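Local coordinates for DUF4974 domain-containing protein (Parabacteroides distasonis, PDB 4M0N), which is a putative anti-sigma factor of the FecR family, seen here as the part that holds the FecR and C-terminal FecR domains, and probably antagonises a sigma factor, at residues Q32-V40 with M49-R60. The protein carries 1 engineered substitution. Numbering follows the deposited sequence.
Sequences QVTLPDGTV and MRYPTEFTSDIR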
loop_
_atom_site.group_PDB
_atom_site.type_symbol
_atom_site.label_atom_id
_atom_site.label_comp_id
_atom_site.label_asym_id
_atom_site.label_seq_id
_atom_site.Cartn_x
_atom_site.Cartn_y
_atom_site.Cartn_z
ATOM N N GLN A 32 13.085 0.796 7.105
ATOM C CA GLN A 32 12.431 1.074 8.367
ATOM C C GLN A 32 13.166 2.250 8.910
ATOM O O GLN A 32 14.409 2.303 8.884
ATOM C CB GLN A 32 12.450 -0.117 9.342
ATOM C CG GLN A 32 11.643 0.129 10.629
ATOM C CD GLN A 32 11.791 -0.973 11.679
ATOM O OE1 GLN A 32 11.711 -2.162 11.363
ATOM N NE2 GLN A 32 12.002 -0.576 12.935
ATOM N N VAL A 33 12.414 3.218 9.389
ATOM C CA VAL A 33 13.007 4.402 9.960
ATOM C C VAL A 33 12.269 4.816 11.209
ATOM O O VAL A 33 11.057 4.650 11.333
ATOM C CB VAL A 33 13.078 5.563 8.951
ATOM C CG1 VAL A 33 11.695 6.043 8.595
ATOM C CG2 VAL A 33 13.910 6.721 9.489
ATOM N N THR A 34 13.022 5.330 12.162
ATOM C CA THR A 34 12.428 5.896 13.326
ATOM C C THR A 34 12.502 7.412 13.182
ATOM O O THR A 34 13.586 7.987 12.992
ATOM C CB THR A 34 13.121 5.419 14.594
ATOM O OG1 THR A 34 13.088 3.999 14.612
ATOM C CG2 THR A 34 12.417 5.927 15.799
ATOM N N LEU A 35 11.347 8.055 13.283
ATOM C CA LEU A 35 11.282 9.498 13.187
ATOM C C LEU A 35 11.710 10.201 14.482
ATOM O O LEU A 35 11.810 9.575 15.537
ATOM C CB LEU A 35 9.860 9.910 12.788
ATOM C CG LEU A 35 9.435 9.438 11.407
ATOM C CD1 LEU A 35 7.985 9.805 11.152
ATOM C CD2 LEU A 35 10.324 10.040 10.329
ATOM N N PRO A 36 11.957 11.517 14.413
ATOM C CA PRO A 36 12.430 12.271 15.589
ATOM C C PRO A 36 11.526 12.206 16.813
ATOM O O PRO A 36 11.998 12.421 17.933
ATOM C CB PRO A 36 12.492 13.709 15.072
ATOM C CG PRO A 36 12.692 13.569 13.609
ATOM C CD PRO A 36 11.900 12.371 13.212
ATOM N N ASP A 37 10.231 11.958 16.604
ATOM C CA ASP A 37 9.285 11.829 17.703
ATOM C C ASP A 37 9.197 10.394 18.237
ATOM O O ASP A 37 8.389 10.124 19.127
ATOM C CB ASP A 37 7.882 12.258 17.229
ATOM C CG ASP A 37 7.315 11.321 16.178
ATOM O OD1 ASP A 37 8.127 10.651 15.512
ATOM O OD2 ASP A 37 6.064 11.237 16.040
ATOM N N GLY A 38 9.953 9.466 17.649
ATOM C CA GLY A 38 9.885 8.058 18.053
ATOM C C GLY A 38 8.919 7.202 17.244
ATOM O O GLY A 38 8.823 5.995 17.460
ATOM N N THR A 39 8.172 7.821 16.326
ATOM C CA THR A 39 7.314 7.091 15.424
ATOM C C THR A 39 8.143 6.181 14.523
ATOM O O THR A 39 9.145 6.610 13.965
ATOM C CB THR A 39 6.486 8.083 14.577
ATOM O OG1 THR A 39 5.513 8.721 15.418
ATOM C CG2 THR A 39 5.810 7.369 13.379
ATOM N N VAL A 40 7.717 4.936 14.366
ATOM C CA VAL A 40 8.400 3.985 13.517
ATOM C C VAL A 40 7.621 3.913 12.217
ATOM O O VAL A 40 6.385 3.788 12.227
ATOM C CB VAL A 40 8.423 2.583 14.146
ATOM C CG1 VAL A 40 9.042 1.567 13.188
ATOM C CG2 VAL A 40 9.246 2.634 15.409
ATOM N N MET A 49 9.333 9.048 1.128
ATOM C CA MET A 49 8.847 9.802 2.248
ATOM C C MET A 49 9.791 10.979 2.560
ATOM O O MET A 49 11.026 10.835 2.552
ATOM C CB MET A 49 8.621 8.909 3.486
ATOM C CG MET A 49 8.125 9.690 4.695
ATOM S SD MET A 49 7.722 8.660 6.120
ATOM C CE MET A 49 9.336 8.136 6.646
ATOM N N ARG A 50 9.182 12.124 2.853
ATOM C CA ARG A 50 9.866 13.378 3.154
ATOM C C ARG A 50 9.453 13.777 4.556
ATOM O O ARG A 50 8.256 13.788 4.879
ATOM C CB ARG A 50 9.358 14.407 2.111
ATOM C CG ARG A 50 10.163 15.605 1.726
ATOM C CD ARG A 50 9.413 16.275 0.554
ATOM N NE ARG A 50 9.478 15.421 -0.639
ATOM C CZ ARG A 50 8.477 14.809 -1.277
ATOM N NH1 ARG A 50 7.206 14.926 -0.910
ATOM N NH2 ARG A 50 8.782 14.048 -2.327
ATOM N N TYR A 51 10.435 14.072 5.407
ATOM C CA TYR A 51 10.174 14.428 6.804
ATOM C C TYR A 51 11.274 15.360 7.260
ATOM O O TYR A 51 12.362 15.378 6.653
ATOM C CB TYR A 51 10.099 13.176 7.686
ATOM C CG TYR A 51 11.367 12.321 7.708
ATOM C CD1 TYR A 51 11.565 11.336 6.766
ATOM C CD2 TYR A 51 12.321 12.468 8.711
ATOM C CE1 TYR A 51 12.695 10.541 6.766
ATOM C CE2 TYR A 51 13.462 11.664 8.734
ATOM C CZ TYR A 51 13.628 10.690 7.757
ATOM O OH TYR A 51 14.739 9.867 7.721
ATOM N N PRO A 52 10.992 16.152 8.304
ATOM C CA PRO A 52 11.955 17.096 8.855
ATOM C C PRO A 52 12.867 16.393 9.876
ATOM O O PRO A 52 12.442 15.475 10.562
ATOM C CB PRO A 52 11.054 18.129 9.509
ATOM C CG PRO A 52 9.911 17.343 10.035
ATOM C CD PRO A 52 9.751 16.136 9.116
ATOM N N THR A 53 14.113 16.826 10.006
ATOM C CA THR A 53 14.992 16.222 11.025
ATOM C C THR A 53 14.549 16.587 12.470
ATOM O O THR A 53 14.961 15.949 13.429
ATOM C CB THR A 53 16.469 16.533 10.723
ATOM O OG1 THR A 53 16.603 17.929 10.485
ATOM C CG2 THR A 53 16.924 15.741 9.459
ATOM N N GLU A 54 13.692 17.594 12.602
ATOM C CA GLU A 54 13.041 17.941 13.863
ATOM C C GLU A 54 11.610 18.393 13.569
ATOM O O GLU A 54 11.399 19.123 12.602
ATOM C CB GLU A 54 13.831 19.077 14.529
ATOM C CG GLU A 54 13.333 19.538 15.888
ATOM C CD GLU A 54 14.391 20.351 16.633
ATOM O OE1 GLU A 54 15.541 20.427 16.148
ATOM O OE2 GLU A 54 14.082 20.910 17.706
ATOM N N PHE A 55 10.643 17.977 14.388
ATOM C CA PHE A 55 9.258 18.419 14.240
ATOM C C PHE A 55 9.134 19.714 15.065
ATOM O O PHE A 55 8.952 19.667 16.285
ATOM C CB PHE A 55 8.264 17.368 14.765
ATOM C CG PHE A 55 8.134 16.144 13.892
ATOM C CD1 PHE A 55 7.746 16.269 12.562
ATOM C CD2 PHE A 55 8.325 14.864 14.414
ATOM C CE1 PHE A 55 7.577 15.138 11.764
ATOM C CE2 PHE A 55 8.181 13.737 13.614
ATOM C CZ PHE A 55 7.810 13.877 12.304
ATOM N N THR A 56 9.269 20.856 14.406
ATOM C CA THR A 56 9.282 22.145 15.112
ATOM C C THR A 56 7.914 22.833 15.148
ATOM O O THR A 56 7.724 23.790 15.905
ATOM C CB THR A 56 10.313 23.117 14.499
ATOM O OG1 THR A 56 10.034 23.306 13.106
ATOM C CG2 THR A 56 11.729 22.573 14.669
ATOM N N SER A 57 6.966 22.364 14.336
ATOM C CA SER A 57 5.661 23.025 14.262
ATOM C C SER A 57 4.701 22.430 15.298
ATOM O O SER A 57 5.109 21.601 16.113
ATOM C CB SER A 57 5.095 22.911 12.850
ATOM O OG SER A 57 4.824 21.566 12.539
ATOM N N ASP A 58 3.439 22.867 15.274
ATOM C CA ASP A 58 2.397 22.305 16.148
ATOM C C ASP A 58 1.823 20.977 15.617
ATOM O O ASP A 58 0.931 20.378 16.234
ATOM C CB ASP A 58 1.249 23.303 16.334
ATOM C CG ASP A 58 0.560 23.665 15.021
ATOM O OD1 ASP A 58 1.267 23.999 14.045
ATOM O OD2 ASP A 58 -0.690 23.614 14.964
ATOM N N ILE A 59 2.306 20.533 14.464
ATOM C CA ILE A 59 1.897 19.244 13.936
ATOM C C ILE A 59 3.162 18.498 13.570
ATOM O O ILE A 59 4.206 19.105 13.309
ATOM C CB ILE A 59 0.979 19.377 12.694
ATOM C CG1 ILE A 59 1.683 20.138 11.574
ATOM C CG2 ILE A 59 -0.310 20.095 13.065
ATOM C CD1 ILE A 59 0.995 20.012 10.227
ATOM N N ARG A 60 3.079 17.181 13.615
ATOM C CA ARG A 60 4.142 16.342 13.138
ATOM C C ARG A 60 3.746 15.924 11.718
ATOM O O ARG A 60 2.963 15.005 11.562
ATOM C CB ARG A 60 4.245 15.111 14.030
ATOM C CG ARG A 60 4.699 15.428 15.440
ATOM C CD ARG A 60 4.637 14.200 16.330
ATOM N NE ARG A 60 3.277 13.857 16.680
ATOM C CZ ARG A 60 2.884 12.681 17.175
ATOM N NH1 ARG A 60 3.743 11.692 17.361
ATOM N NH2 ARG A 60 1.618 12.490 17.523
#
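V33 and L35 pack against M49 and Y51 where side chains of two beta sheets of the FecR domain meet: strand 31-34 is an outermost strand of one sheet, strand 48-51 belongs to the other, and the turn and loop that follow them continue the contact. In the apolar layer, L35 CD2 sits over one face of the Y51 ring, a CH-pi contact 3.7 Å from the centroid and offset toward the rim beside CG and CD2. V33 divides its two methyls, CG1 meeting M49 CE at 3.7 Å and CG2 reaching the phenol end of Y51. The bend at the end of the methionine chain (chi3 71°) brings that CE round to the valine. V41 and L43 of the neighbouring strand border the same layer.

Further along, the F55 ring takes L35 CD1 at its edge, while P36 CG rests 3.3 Å from T53 O.

The polar part centres on D37, in the type I turn L35-G38. Its OD1 accepts T39 N at 2.9 Å, an Asx turn, and OD2 accepts T39 OG1 on the syn side. R60 NH1 reaches the anti lone pair of OD2 at 2.7 Å in a bent bond (144°), a salt bridge with the carboxylate and guanidinium planes 68° apart. With an alanine here, R60 is likely to lose its carboxylate mate, and T39 both its bonds to this side chain. R60 also donates hydrogen bonds to the backbone oxygens of M73, K78 and L92, and its CB lies over the centre of the F55 ring, 3.8 Å above the plane.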